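Proline iminopeptidase (PDB 3WMR) is an amidohydrolase of the alpha/beta hydrolase fold that binds polyketide substrates in a hydrophobic tunnel and probably releases N-terminal proline from peptides. Local coordinates at residues L63-S68 against V294-E299; L82-S87 against M218-D223; S58-L63 against V76-Q81; A141-L146 against I254-M259; G30-W35 against T88-K93. One frame throughout, in Å; residues are numbered along the deposited sequence.

Contact 1: residues L63-S68 against V294-E299; sequences LLAMTS and VPHLEE
H296 turns one face of its imidazole to L63 and, more distantly, M66 of 3-10 segment 63-67, and an edge to A65. The L63 methyl CD2 sits 4.1 Å from the centroid of the H296 ring in a CH-pi contact, 28° off the ring normal, the two side chains crossing at about a right angle. A65 comes near the ring plane, with CB 4.0 Å from H296 CD2. M66 brings CG to 4.3 Å from H296 CB, and its SD stands above the same face as L63 CD2, 5.2 Å from the centroid. A chi1 of 62° swings CG of H296 between its own N and carbonyl carbon, turning the ring to the 3-10 turns. In this alpha/beta hydrolase, helix 295-298 begins two residues after H293, the predicted catalytic histidine, with V294 between them at the N-cap. H296 NE2 is hydrogen-bonded to the carbonyl O of Y62, which fixes the rotation of the ring. Beside it, L297 CD2 reaches A65 CB at 4.3 Å.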
# COMPACT_ATOMS: atom_id res chain seq x y z
N LEU A 63 -5.51 0.95 -7.12
CA LEU A 63 -6.55 0.74 -6.11
C LEU A 63 -7.95 1.14 -6.59
O LEU A 63 -8.89 1.10 -5.80
CB LEU A 63 -6.22 1.50 -4.82
CG LEU A 63 -4.99 1.01 -4.05
CD1 LEU A 63 -4.73 1.88 -2.83
CD2 LEU A 63 -5.14 -0.44 -3.62
N LEU A 64 -8.09 1.49 -7.88
CA LEU A 64 -9.35 2.09 -8.37
C LEU A 64 -10.55 1.14 -8.33
O LEU A 64 -11.67 1.57 -8.18
CB LEU A 64 -9.20 2.65 -9.80
CG LEU A 64 -8.60 4.05 -9.88
CD1 LEU A 64 -8.23 4.40 -11.32
CD2 LEU A 64 -9.56 5.08 -9.30
N ALA A 65 -10.29 -0.16 -8.38
CA ALA A 65 -11.31 -1.19 -8.14
C ALA A 65 -12.15 -0.98 -6.89
O ALA A 65 -13.32 -1.34 -6.84
CB ALA A 65 -10.64 -2.54 -8.07
N MET A 66 -11.54 -0.39 -5.86
CA MET A 66 -12.21 -0.21 -4.58
C MET A 66 -13.31 0.85 -4.55
O MET A 66 -13.95 1.06 -3.51
CB MET A 66 -11.15 0.06 -3.51
CG MET A 66 -10.22 -1.13 -3.33
SD MET A 66 -9.07 -0.96 -1.94
CE MET A 66 -10.22 -0.73 -0.59
N THR A 67 -13.55 1.53 -5.68
CA THR A 67 -14.78 2.31 -5.85
C THR A 67 -16.03 1.42 -5.74
O THR A 67 -17.12 1.92 -5.55
CB THR A 67 -14.83 3.04 -7.20
OG1 THR A 67 -14.67 2.10 -8.25
CG2 THR A 67 -13.73 4.11 -7.29
N SER A 68 -15.87 0.10 -5.87
CA SER A 68 -16.98 -0.82 -5.66
C SER A 68 -17.64 -0.63 -4.30
O SER A 68 -18.84 -0.78 -4.16
CB SER A 68 -16.54 -2.27 -5.82
OG SER A 68 -15.68 -2.68 -4.75
N VAL A 294 -2.46 -8.26 -4.83
CA VAL A 294 -3.54 -7.37 -5.23
C VAL A 294 -4.89 -8.07 -5.30
O VAL A 294 -5.50 -8.13 -6.38
CB VAL A 294 -3.22 -6.65 -6.56
CG1 VAL A 294 -2.11 -5.64 -6.36
CG2 VAL A 294 -2.86 -7.64 -7.67
N PRO A 295 -5.39 -8.59 -4.15
CA PRO A 295 -6.66 -9.32 -4.08
C PRO A 295 -7.90 -8.56 -4.57
O PRO A 295 -8.88 -9.17 -5.05
CB PRO A 295 -6.79 -9.69 -2.60
CG PRO A 295 -5.88 -8.75 -1.87
CD PRO A 295 -4.77 -8.42 -2.82
N HIS A 296 -7.86 -7.23 -4.47
CA HIS A 296 -8.92 -6.40 -4.99
C HIS A 296 -9.06 -6.50 -6.53
O HIS A 296 -10.05 -6.06 -7.06
CB HIS A 296 -8.72 -4.95 -4.58
CG HIS A 296 -7.46 -4.33 -5.09
ND1 HIS A 296 -6.22 -4.58 -4.53
CD2 HIS A 296 -7.25 -3.46 -6.10
CE1 HIS A 296 -5.30 -3.90 -5.18
NE2 HIS A 296 -5.90 -3.20 -6.13
N LEU A 297 -8.03 -7.03 -7.20
CA LEU A 297 -8.02 -7.25 -8.65
C LEU A 297 -8.13 -8.74 -8.95
O LEU A 297 -8.85 -9.14 -9.87
CB LEU A 297 -6.72 -6.70 -9.25
CG LEU A 297 -6.67 -5.18 -9.39
CD1 LEU A 297 -5.28 -4.71 -9.78
CD2 LEU A 297 -7.70 -4.69 -10.40
N GLU A 298 -7.42 -9.53 -8.18
CA GLU A 298 -7.33 -10.96 -8.37
C GLU A 298 -8.60 -11.69 -7.98
O GLU A 298 -9.01 -12.62 -8.66
CB GLU A 298 -6.13 -11.53 -7.61
CG GLU A 298 -4.81 -11.03 -8.19
CD GLU A 298 -3.65 -11.17 -7.23
OE1 GLU A 298 -3.85 -10.96 -6.02
OE2 GLU A 298 -2.54 -11.51 -7.70
N GLU A 299 -9.21 -11.27 -6.87
CA GLU A 299 -10.51 -11.82 -6.45
C GLU A 299 -11.46 -10.66 -6.18
O GLU A 299 -11.78 -10.38 -5.02
CB GLU A 299 -10.34 -12.69 -5.21
CG GLU A 299 -9.49 -13.91 -5.44
CD GLU A 299 -9.50 -14.84 -4.26
OE1 GLU A 299 -10.54 -15.47 -4.05
OE2 GLU A 299 -8.47 -14.97 -3.55

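Contact 2: residues L82-S87 against M218-D223; sequences LGNGGS and MEIYND
A type II' beta turn, N84 to S87, in the loop that follows strand 76-80 of the alpha/beta hydrolase sheet, meets the C-terminal end of helix 211-222. N84 is the side chain that bridges the two. Its ND2 gives a weak hydrogen bond to the carbonyl O of E219 at 3.2 Å, with an N-H...O angle of 154°, while G57 O is its stronger partner. The other end of the amide turns back to its own loop, where N84 OD1 takes a weak bond from G85 N. OD1 also touches D223 CB at 3.6 Å; the N84 and D223 side chains run antiparallel past one another, with amide and carboxylate planes 75° apart. E219 folds at chi2 (-81°), and this bend brings OE1 alongside the turn, 3.5 Å from G85 CA. Two waters also lie between the segments. One is within hydrogen-bonding distance of G83 O and, at 2.8 Å, D223 O; the second joins G83 O (2.9 Å) to D223 OD2. D223 is further tied by OD1 to T225 and by OD2 to H89. The helix end thus lies against two loops at once, the turn at N84 and the 58-63 loop, where E219 packs on T59, while S87 OG links the far side of the turn to strands 76-80 and 32-39.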
# COMPACT_ATOMS: atom_id res chain seq x y z
N LEU A 82 2.72 12.57 -1.81
CA LEU A 82 3.64 13.58 -2.35
C LEU A 82 4.80 12.91 -3.04
O LEU A 82 5.38 11.97 -2.51
CB LEU A 82 4.17 14.47 -1.24
CG LEU A 82 5.07 15.64 -1.67
CD1 LEU A 82 4.25 16.70 -2.41
CD2 LEU A 82 5.78 16.26 -0.47
N GLY A 83 5.15 13.41 -4.22
CA GLY A 83 6.31 12.93 -4.97
C GLY A 83 5.93 12.21 -6.25
O GLY A 83 6.77 12.06 -7.14
N ASN A 84 4.68 11.76 -6.37
CA ASN A 84 4.25 11.08 -7.59
C ASN A 84 2.78 11.29 -7.93
O ASN A 84 2.03 11.86 -7.15
CB ASN A 84 4.56 9.57 -7.52
CG ASN A 84 4.99 8.99 -8.86
OD1 ASN A 84 5.16 9.72 -9.83
ND2 ASN A 84 5.16 7.68 -8.91
N GLY A 85 2.39 10.85 -9.13
CA GLY A 85 1.02 11.02 -9.59
C GLY A 85 0.63 12.49 -9.70
O GLY A 85 1.42 13.32 -10.16
N GLY A 86 -0.58 12.81 -9.25
CA GLY A 86 -1.13 14.15 -9.39
C GLY A 86 -0.61 15.14 -8.38
O GLY A 86 -0.92 16.33 -8.47
N SER A 87 0.18 14.67 -7.41
CA SER A 87 0.75 15.55 -6.39
C SER A 87 2.03 16.20 -6.90
O SER A 87 2.49 15.88 -7.99
CB SER A 87 0.99 14.76 -5.10
OG SER A 87 -0.24 14.17 -4.67
N MET A 218 3.57 2.33 -14.51
CA MET A 218 4.14 3.33 -15.41
C MET A 218 4.32 4.70 -14.75
O MET A 218 5.19 5.46 -15.16
CB MET A 218 3.30 3.48 -16.68
CG MET A 218 3.34 2.24 -17.60
SD MET A 218 5.01 1.72 -18.09
CE MET A 218 5.63 3.23 -18.83
N GLU A 219 3.50 5.03 -13.75
CA GLU A 219 3.72 6.25 -12.98
C GLU A 219 5.03 6.17 -12.20
O GLU A 219 5.73 7.18 -12.04
CB GLU A 219 2.56 6.53 -12.03
CG GLU A 219 1.25 6.91 -12.70
CD GLU A 219 1.18 8.38 -13.11
OE1 GLU A 219 1.84 9.24 -12.49
OE2 GLU A 219 0.44 8.68 -14.06
N ILE A 220 5.36 4.97 -11.73
CA ILE A 220 6.62 4.74 -11.03
C ILE A 220 7.81 4.88 -12.00
O ILE A 220 8.82 5.55 -11.69
CB ILE A 220 6.62 3.36 -10.35
CG1 ILE A 220 5.52 3.31 -9.27
CG2 ILE A 220 7.97 3.08 -9.72
CD1 ILE A 220 5.29 1.95 -8.65
N TYR A 221 7.69 4.28 -13.18
CA TYR A 221 8.72 4.44 -14.20
C TYR A 221 8.98 5.91 -14.53
O TYR A 221 10.13 6.31 -14.70
CB TYR A 221 8.35 3.72 -15.49
CG TYR A 221 9.31 4.05 -16.62
CD1 TYR A 221 10.56 3.43 -16.70
CD2 TYR A 221 8.99 5.00 -17.58
CE1 TYR A 221 11.45 3.74 -17.73
CE2 TYR A 221 9.87 5.32 -18.60
CZ TYR A 221 11.10 4.68 -18.67
OH TYR A 221 11.99 5.00 -19.70
N ASN A 222 7.92 6.69 -14.65
CA ASN A 222 8.07 8.06 -15.15
C ASN A 222 8.62 9.02 -14.10
O ASN A 222 9.29 9.97 -14.46
CB ASN A 222 6.77 8.57 -15.77
CG ASN A 222 6.57 8.03 -17.19
OD1 ASN A 222 7.40 8.26 -18.09
ND2 ASN A 222 5.46 7.32 -17.40
N ASP A 223 8.34 8.78 -12.82
CA ASP A 223 9.09 9.45 -11.75
C ASP A 223 9.41 8.49 -10.61
O ASP A 223 8.62 8.33 -9.68
CB ASP A 223 8.37 10.70 -11.23
CG ASP A 223 9.28 11.58 -10.38
OD1 ASP A 223 10.37 11.12 -9.97
OD2 ASP A 223 8.89 12.74 -10.11
O HOH W 1 8.69 9.72 -7.30
O HOH W 2 9.23 13.55 -7.25

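Contact 3: residues S58-L63 against V76-Q81; sequences STHDYL and VVHYDQ
Hydrogen bonds from H60 and H78 join the loop 58-63 to strand 76-80, over the face of the strand that carries H78. D80 OD1 takes two of them from H60: the backbone N at 3.0 Å, nearly straight at 172° and close to the line of the C-O bond, and ring ND1 at 2.9 Å, on the syn side but 33° out of the carboxylate plane. The acceptor lies in the imidazole plane. H78 reaches the other way: NE2 points at L63 O at 2.9 Å, perfectly in line with its N-H, though it meets the carbonyl from above its plane rather than on a lone pair. Water bridges add to these. One water gives a hydrogen bond to D61 OD2. The same water gives another to D80 OD2, 2.7 Å long. A second water lies within hydrogen-bonding distance of S58 O and Q81 O. Packing is supplied by the imidazoles: the side chains cross at about a right angle, the rings, with planes at 72°, forming neither a stack nor an edge-to-face pair, and H60 CD2 lies 3.8 Å from H78 CB. On the loop side L63 CB rests 3.9 Å from H78 NE2. D80 OD2 also receives G86 N, so the carboxylate accepts from three protein N-H groups. Such a grip would stabilise its negative charge and, with a water bridging to D61 OD2, 4.5 Å from D80 OD1, probably eases the closeness of the two acids.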
# COMPACT_ATOMS: atom_id res chain seq x y z
N SER A 58 4.29 4.90 -5.14
CA SER A 58 3.34 4.32 -6.08
C SER A 58 2.23 5.37 -6.30
O SER A 58 2.44 6.56 -6.01
CB SER A 58 2.82 3.01 -5.51
OG SER A 58 1.94 2.37 -6.40
N THR A 59 1.09 4.97 -6.85
CA THR A 59 -0.01 5.89 -7.02
C THR A 59 -1.32 5.19 -6.67
O THR A 59 -1.34 3.98 -6.47
CB THR A 59 -0.08 6.48 -8.45
OG1 THR A 59 -0.32 5.44 -9.42
CG2 THR A 59 1.20 7.23 -8.80
N HIS A 60 -2.39 5.96 -6.59
CA HIS A 60 -3.72 5.44 -6.24
C HIS A 60 -4.31 4.54 -7.30
O HIS A 60 -5.27 3.80 -7.03
CB HIS A 60 -4.71 6.59 -6.06
CG HIS A 60 -5.27 7.11 -7.35
ND1 HIS A 60 -4.58 7.99 -8.16
CD2 HIS A 60 -6.43 6.84 -7.99
CE1 HIS A 60 -5.31 8.25 -9.24
NE2 HIS A 60 -6.43 7.56 -9.16
N ASP A 61 -3.78 4.61 -8.52
CA ASP A 61 -4.45 4.07 -9.72
C ASP A 61 -4.79 2.59 -9.61
O ASP A 61 -5.91 2.19 -9.92
CB ASP A 61 -3.60 4.31 -10.98
CG ASP A 61 -3.39 5.77 -11.27
OD1 ASP A 61 -4.05 6.31 -12.18
OD2 ASP A 61 -2.55 6.39 -10.58
N TYR A 62 -3.83 1.78 -9.18
CA TYR A 62 -4.06 0.33 -9.01
C TYR A 62 -5.11 -0.03 -7.94
O TYR A 62 -5.54 -1.17 -7.86
CB TYR A 62 -2.73 -0.40 -8.72
CG TYR A 62 -2.27 -0.32 -7.26
CD1 TYR A 62 -1.69 0.84 -6.77
CD2 TYR A 62 -2.39 -1.42 -6.40
CE1 TYR A 62 -1.29 0.93 -5.44
CE2 TYR A 62 -1.96 -1.33 -5.06
CZ TYR A 62 -1.42 -0.15 -4.59
OH TYR A 62 -1.00 -0.02 -3.29
N LEU A 63 -5.51 0.95 -7.12
CA LEU A 63 -6.55 0.74 -6.11
C LEU A 63 -7.95 1.14 -6.59
O LEU A 63 -8.89 1.10 -5.80
CB LEU A 63 -6.22 1.50 -4.82
CG LEU A 63 -4.99 1.01 -4.05
CD1 LEU A 63 -4.73 1.88 -2.83
CD2 LEU A 63 -5.14 -0.44 -3.62
N VAL A 76 -15.41 6.70 -0.79
CA VAL A 76 -14.05 6.23 -0.95
C VAL A 76 -13.14 7.38 -1.42
O VAL A 76 -13.42 8.04 -2.43
CB VAL A 76 -13.99 5.04 -1.92
CG1 VAL A 76 -12.56 4.58 -2.13
CG2 VAL A 76 -14.83 3.88 -1.40
N VAL A 77 -12.06 7.60 -0.66
CA VAL A 77 -11.08 8.64 -0.96
C VAL A 77 -9.78 8.02 -1.44
O VAL A 77 -9.06 7.38 -0.65
CB VAL A 77 -10.81 9.54 0.26
CG1 VAL A 77 -9.78 10.62 -0.08
CG2 VAL A 77 -12.11 10.16 0.77
N HIS A 78 -9.51 8.16 -2.75
CA HIS A 78 -8.20 7.84 -3.31
C HIS A 78 -7.34 9.08 -3.28
O HIS A 78 -7.85 10.18 -3.46
CB HIS A 78 -8.28 7.37 -4.77
CG HIS A 78 -8.86 6.01 -4.95
ND1 HIS A 78 -10.21 5.76 -4.91
CD2 HIS A 78 -8.27 4.82 -5.20
CE1 HIS A 78 -10.43 4.48 -5.12
NE2 HIS A 78 -9.27 3.88 -5.30
N TYR A 79 -6.04 8.92 -3.03
CA TYR A 79 -5.10 10.03 -3.21
C TYR A 79 -3.67 9.59 -3.57
O TYR A 79 -3.26 8.47 -3.28
CB TYR A 79 -5.11 10.97 -2.00
CG TYR A 79 -4.24 10.59 -0.82
CD1 TYR A 79 -4.70 9.72 0.17
CD2 TYR A 79 -2.97 11.16 -0.65
CE1 TYR A 79 -3.91 9.41 1.28
CE2 TYR A 79 -2.18 10.85 0.46
CZ TYR A 79 -2.65 9.97 1.42
OH TYR A 79 -1.88 9.64 2.52
N ASP A 80 -2.94 10.50 -4.21
CA ASP A 80 -1.54 10.28 -4.56
C ASP A 80 -0.70 10.98 -3.53
O ASP A 80 -0.82 12.18 -3.33
CB ASP A 80 -1.20 10.87 -5.92
CG ASP A 80 -1.81 10.11 -7.06
OD1 ASP A 80 -2.17 8.93 -6.90
OD2 ASP A 80 -1.91 10.72 -8.13
N GLN A 81 0.16 10.21 -2.88
CA GLN A 81 1.11 10.76 -1.93
C GLN A 81 2.13 11.68 -2.60
O GLN A 81 2.38 11.61 -3.80
CB GLN A 81 1.78 9.61 -1.17
CG GLN A 81 0.78 8.88 -0.28
CD GLN A 81 1.20 7.47 0.10
OE1 GLN A 81 2.36 7.22 0.43
NE2 GLN A 81 0.23 6.56 0.12
O HOH W 3 2.61 9.17 -5.05
O HOH W 4 -1.90 9.18 -10.32

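Contact 4: residues A141-L146 against I254-M259; sequences AGLRGL and IQVPTM
V256 and L146 form the apolar centre. V256 CG2 meets L143 CD2 at 3.7 Å, the two side chains crossing at about a right angle, and also lies 4.3 Å from L146 CB. The other methyl, CG1, turns to the backbone and touches L143 O. L146 carries its CG anti to the backbone N (chi1 170°), which extends the branch so that CD2 reaches I254 CD1 at 4.2 Å, again crosswise; the same methyl lies beside T258 CG2, since L146 and T258 run side by side in the same direction. Helix 127-137 covers this group through A136 and S133. Further out, P257 lays its ring carbon CD 3.3 Å from R144 O. The backbones then meet as neighbouring parallel strands, 143-149 and 258-263, of the alpha/beta hydrolase sheet. L146 is the bridging residue: its N gives a hydrogen bond to P257 O at 3.2 Å, and its O accepts M259 N at 2.9 Å, so one residue bonds to the residues before and after T258, the parallel pattern. T258 CA adds a CH...O contact to L146 O at 3.1 Å. T258 OG1 stays within its own segment, bonded to V256 O from above the carbonyl plane. The N and O of L146 are thus both satisfied across the pair, while its side chain shares a sheet face with T258 and is packed by V256 and I254 from the loop before strand 258-263.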
# COMPACT_ATOMS: atom_id res chain seq x y z
N ALA A 141 -8.63 10.78 17.14
CA ALA A 141 -10.02 10.66 17.62
C ALA A 141 -11.02 10.18 16.57
O ALA A 141 -11.95 9.44 16.88
CB ALA A 141 -10.48 11.99 18.22
N GLY A 142 -10.84 10.62 15.33
CA GLY A 142 -11.82 10.31 14.29
C GLY A 142 -11.70 8.95 13.64
O GLY A 142 -12.59 8.53 12.89
N LEU A 143 -10.60 8.25 13.90
CA LEU A 143 -10.36 6.94 13.29
C LEU A 143 -11.27 5.84 13.87
O LEU A 143 -11.22 5.56 15.08
CB LEU A 143 -8.90 6.53 13.42
CG LEU A 143 -8.55 5.16 12.81
CD1 LEU A 143 -8.66 5.22 11.29
CD2 LEU A 143 -7.17 4.71 13.25
N ARG A 144 -12.05 5.20 13.00
CA ARG A 144 -12.96 4.11 13.37
C ARG A 144 -12.39 2.69 13.26
O ARG A 144 -12.82 1.79 13.98
CB ARG A 144 -14.21 4.15 12.48
CG ARG A 144 -15.17 5.25 12.83
CD ARG A 144 -16.29 5.36 11.81
NE ARG A 144 -17.48 4.65 12.20
CZ ARG A 144 -18.60 5.21 12.66
NH1 ARG A 144 -18.73 6.52 12.80
NH2 ARG A 144 -19.61 4.43 12.99
N GLY A 145 -11.47 2.49 12.32
CA GLY A 145 -10.96 1.18 12.00
C GLY A 145 -9.76 1.29 11.07
O GLY A 145 -9.60 2.29 10.39
N LEU A 146 -8.94 0.26 11.06
CA LEU A 146 -7.76 0.20 10.20
C LEU A 146 -7.72 -1.12 9.48
O LEU A 146 -7.83 -2.19 10.10
CB LEU A 146 -6.47 0.31 11.03
CG LEU A 146 -5.14 0.02 10.32
CD1 LEU A 146 -4.84 1.05 9.24
CD2 LEU A 146 -4.01 -0.00 11.37
N ILE A 254 -2.39 0.59 18.93
CA ILE A 254 -3.56 0.69 18.04
C ILE A 254 -4.80 0.20 18.78
O ILE A 254 -4.87 -0.98 19.17
CB ILE A 254 -3.33 -0.10 16.74
CG1 ILE A 254 -2.20 0.53 15.92
CG2 ILE A 254 -4.60 -0.14 15.91
CD1 ILE A 254 -1.67 -0.32 14.79
N GLN A 255 -5.76 1.09 18.97
CA GLN A 255 -6.97 0.80 19.76
C GLN A 255 -8.17 0.38 18.92
O GLN A 255 -9.12 -0.24 19.43
CB GLN A 255 -7.37 2.03 20.57
CG GLN A 255 -6.40 2.36 21.69
CD GLN A 255 -6.77 3.64 22.43
OE1 GLN A 255 -7.10 4.64 21.81
NE2 GLN A 255 -6.70 3.61 23.75
N VAL A 256 -8.13 0.71 17.64
CA VAL A 256 -9.31 0.49 16.81
C VAL A 256 -9.31 -0.95 16.32
O VAL A 256 -8.27 -1.61 16.30
CB VAL A 256 -9.37 1.50 15.65
CG1 VAL A 256 -9.61 2.89 16.20
CG2 VAL A 256 -8.10 1.47 14.80
N PRO A 257 -10.49 -1.45 15.93
CA PRO A 257 -10.50 -2.76 15.34
C PRO A 257 -9.76 -2.74 14.00
O PRO A 257 -10.02 -1.90 13.12
CB PRO A 257 -12.00 -3.08 15.16
CG PRO A 257 -12.75 -1.90 15.63
CD PRO A 257 -11.79 -0.77 15.85
N THR A 258 -8.83 -3.68 13.87
CA THR A 258 -7.91 -3.75 12.77
C THR A 258 -8.13 -5.05 12.02
O THR A 258 -8.40 -6.10 12.63
CB THR A 258 -6.46 -3.64 13.29
OG1 THR A 258 -6.29 -2.37 13.95
CG2 THR A 258 -5.45 -3.76 12.13
N MET A 259 -8.03 -5.00 10.69
CA MET A 259 -8.11 -6.23 9.88
C MET A 259 -6.83 -6.42 9.07
O MET A 259 -6.39 -5.49 8.38
CB MET A 259 -9.32 -6.23 8.92
CG MET A 259 -9.41 -7.50 8.09
SD MET A 259 -10.93 -7.77 7.13
CE MET A 259 -11.02 -6.20 6.28

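Contact 5: residues G30-W35 against T88-K93; sequences GQYRTW and THLPEK
Y32 crosses from strand 32-39, second in the alpha/beta hydrolase sheet, to the loop 88-93 that leads to helix 100-113. Its CB starts 3.4 Å from T88 OG1. Along the ring, CD1 passes T88 CG2 at 3.9 Å, and CE1 then meets L90 CD2 at 3.6 Å. That methyl lies over one face of the ring, displaced toward the rim, as a CH-pi contact 27° off the ring normal; Q31 CB covers the opposite face, over the centre. At the tip, OH comes to 3.9 Å from K93 CE, the two side chains arriving from opposite directions. L90 and K93 are the ends of a type I beta turn, closed by a hydrogen bond from K93 N to L90 O. The ammonium end of K93 makes a cation-pi contact with F97 beyond the segment. Next to Y32, R33 pairs with T88 by two bonds, in one of which T88 N gives to R33 O at 3.1 Å. The other uses the T88 hydroxyl: a first torsion of -49° sets it anti to its own carbonyl carbon and brings it to the backbone of R33. The guanidinium of R33 turns away to T26 on strand 23-29. R33 N to T88 OG1 is the short bond of the pair, 2.7 Å with an N-H...O angle of 166°.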
# COMPACT_ATOMS: atom_id res chain seq x y z
N GLY A 30 1.35 22.52 2.93
CA GLY A 30 2.35 23.56 3.06
C GLY A 30 2.67 24.15 1.70
O GLY A 30 1.79 24.62 0.99
N GLN A 31 3.94 24.06 1.34
CA GLN A 31 4.47 24.60 0.09
C GLN A 31 4.03 23.81 -1.16
O GLN A 31 4.15 24.32 -2.28
CB GLN A 31 5.99 24.61 0.20
CG GLN A 31 6.76 25.17 -0.99
CD GLN A 31 8.25 24.97 -0.84
OE1 GLN A 31 8.74 24.74 0.27
NE2 GLN A 31 8.98 25.05 -1.95
N TYR A 32 3.53 22.59 -0.99
CA TYR A 32 3.25 21.69 -2.12
C TYR A 32 1.77 21.36 -2.23
O TYR A 32 0.97 21.85 -1.43
CB TYR A 32 4.08 20.40 -1.99
CG TYR A 32 5.52 20.65 -1.59
CD1 TYR A 32 6.44 21.17 -2.49
CD2 TYR A 32 5.95 20.35 -0.29
CE1 TYR A 32 7.75 21.40 -2.12
CE2 TYR A 32 7.27 20.57 0.08
CZ TYR A 32 8.16 21.09 -0.83
OH TYR A 32 9.48 21.32 -0.46
N ARG A 33 1.41 20.53 -3.21
CA ARG A 33 0.02 20.11 -3.45
C ARG A 33 -0.12 18.58 -3.31
O ARG A 33 0.75 17.83 -3.75
CB ARG A 33 -0.41 20.50 -4.86
CG ARG A 33 -0.14 21.95 -5.26
CD ARG A 33 -0.98 22.94 -4.48
NE ARG A 33 -2.41 22.70 -4.65
CZ ARG A 33 -3.37 23.41 -4.07
NH1 ARG A 33 -3.06 24.44 -3.28
NH2 ARG A 33 -4.64 23.10 -4.27
N THR A 34 -1.24 18.15 -2.71
CA THR A 34 -1.60 16.72 -2.64
C THR A 34 -2.86 16.49 -3.46
O THR A 34 -3.87 17.13 -3.20
CB THR A 34 -1.89 16.28 -1.19
OG1 THR A 34 -0.72 16.46 -0.38
CG2 THR A 34 -2.32 14.81 -1.13
N TRP A 35 -2.79 15.57 -4.41
CA TRP A 35 -3.93 15.26 -5.29
C TRP A 35 -4.81 14.17 -4.71
O TRP A 35 -4.32 13.15 -4.20
CB TRP A 35 -3.43 14.80 -6.66
CG TRP A 35 -4.54 14.59 -7.66
CD1 TRP A 35 -5.04 15.53 -8.54
CD2 TRP A 35 -5.29 13.39 -7.88
NE1 TRP A 35 -6.07 14.98 -9.28
CE2 TRP A 35 -6.23 13.67 -8.91
CE3 TRP A 35 -5.27 12.11 -7.32
CZ2 TRP A 35 -7.14 12.71 -9.37
CZ3 TRP A 35 -6.16 11.16 -7.78
CH2 TRP A 35 -7.10 11.47 -8.80
N THR A 88 2.61 17.10 -6.12
CA THR A 88 3.84 17.78 -6.51
C THR A 88 4.99 16.77 -6.66
O THR A 88 5.23 15.95 -5.76
CB THR A 88 4.25 18.87 -5.48
OG1 THR A 88 3.13 19.70 -5.17
CG2 THR A 88 5.39 19.75 -6.01
N HIS A 89 5.66 16.81 -7.81
CA HIS A 89 6.88 16.03 -8.03
C HIS A 89 8.07 16.83 -7.56
O HIS A 89 8.14 18.03 -7.80
CB HIS A 89 7.03 15.68 -9.51
CG HIS A 89 5.96 14.76 -10.00
ND1 HIS A 89 6.22 13.49 -10.46
CD2 HIS A 89 4.62 14.92 -10.07
CE1 HIS A 89 5.09 12.91 -10.80
NE2 HIS A 89 4.10 13.75 -10.58
N LEU A 90 8.99 16.18 -6.87
CA LEU A 90 10.20 16.82 -6.38
C LEU A 90 11.42 15.96 -6.74
O LEU A 90 12.07 15.40 -5.86
CB LEU A 90 10.13 17.02 -4.86
CG LEU A 90 8.95 17.82 -4.30
CD1 LEU A 90 7.65 17.03 -4.37
CD2 LEU A 90 9.22 18.22 -2.86
N PRO A 91 11.73 15.85 -8.05
CA PRO A 91 12.83 15.00 -8.51
C PRO A 91 14.17 15.30 -7.83
O PRO A 91 14.97 14.39 -7.66
CB PRO A 91 12.93 15.32 -10.01
CG PRO A 91 11.60 15.86 -10.39
CD PRO A 91 11.09 16.57 -9.17
N GLU A 92 14.40 16.55 -7.44
CA GLU A 92 15.69 16.95 -6.87
C GLU A 92 15.70 16.98 -5.33
O GLU A 92 16.61 17.53 -4.72
CB GLU A 92 16.15 18.30 -7.47
CG GLU A 92 16.94 18.13 -8.78
CD GLU A 92 17.56 19.42 -9.30
OE1 GLU A 92 17.60 20.45 -8.58
OE2 GLU A 92 18.03 19.41 -10.47
N LYS A 93 14.69 16.37 -4.70
CA LYS A 93 14.75 16.10 -3.27
C LYS A 93 15.32 14.70 -3.05
O LYS A 93 14.98 13.76 -3.77
CB LYS A 93 13.37 16.22 -2.62
CG LYS A 93 12.86 17.65 -2.51
CD LYS A 93 13.63 18.45 -1.46
CE LYS A 93 12.96 19.78 -1.14
NZ LYS A 93 13.14 20.77 -2.24

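Overall arrangement
Contacts 1, 3 and 4 are buried, contact 2 is partly so and contact 5 lies at the surface. Contacts 1 and 3 share L63 and touch, H296 of one bonding to Y62 of the other; they lie nearest the predicted catalytic residues, and both turn on histidines, packed on methyls in contact 1 and bound to a carboxylate and a carbonyl in contact 3. Contact 2, with its weak amide bond and waters, joins contact 3 through D80 and contact 5 through H89 and W35. Contacts 3, 4 and 5 reach the same sheet, but contact 4 touches none of the others, contact 1 being nearest at about 9 Å between nearest atoms, and is the one made of regular strand pairing.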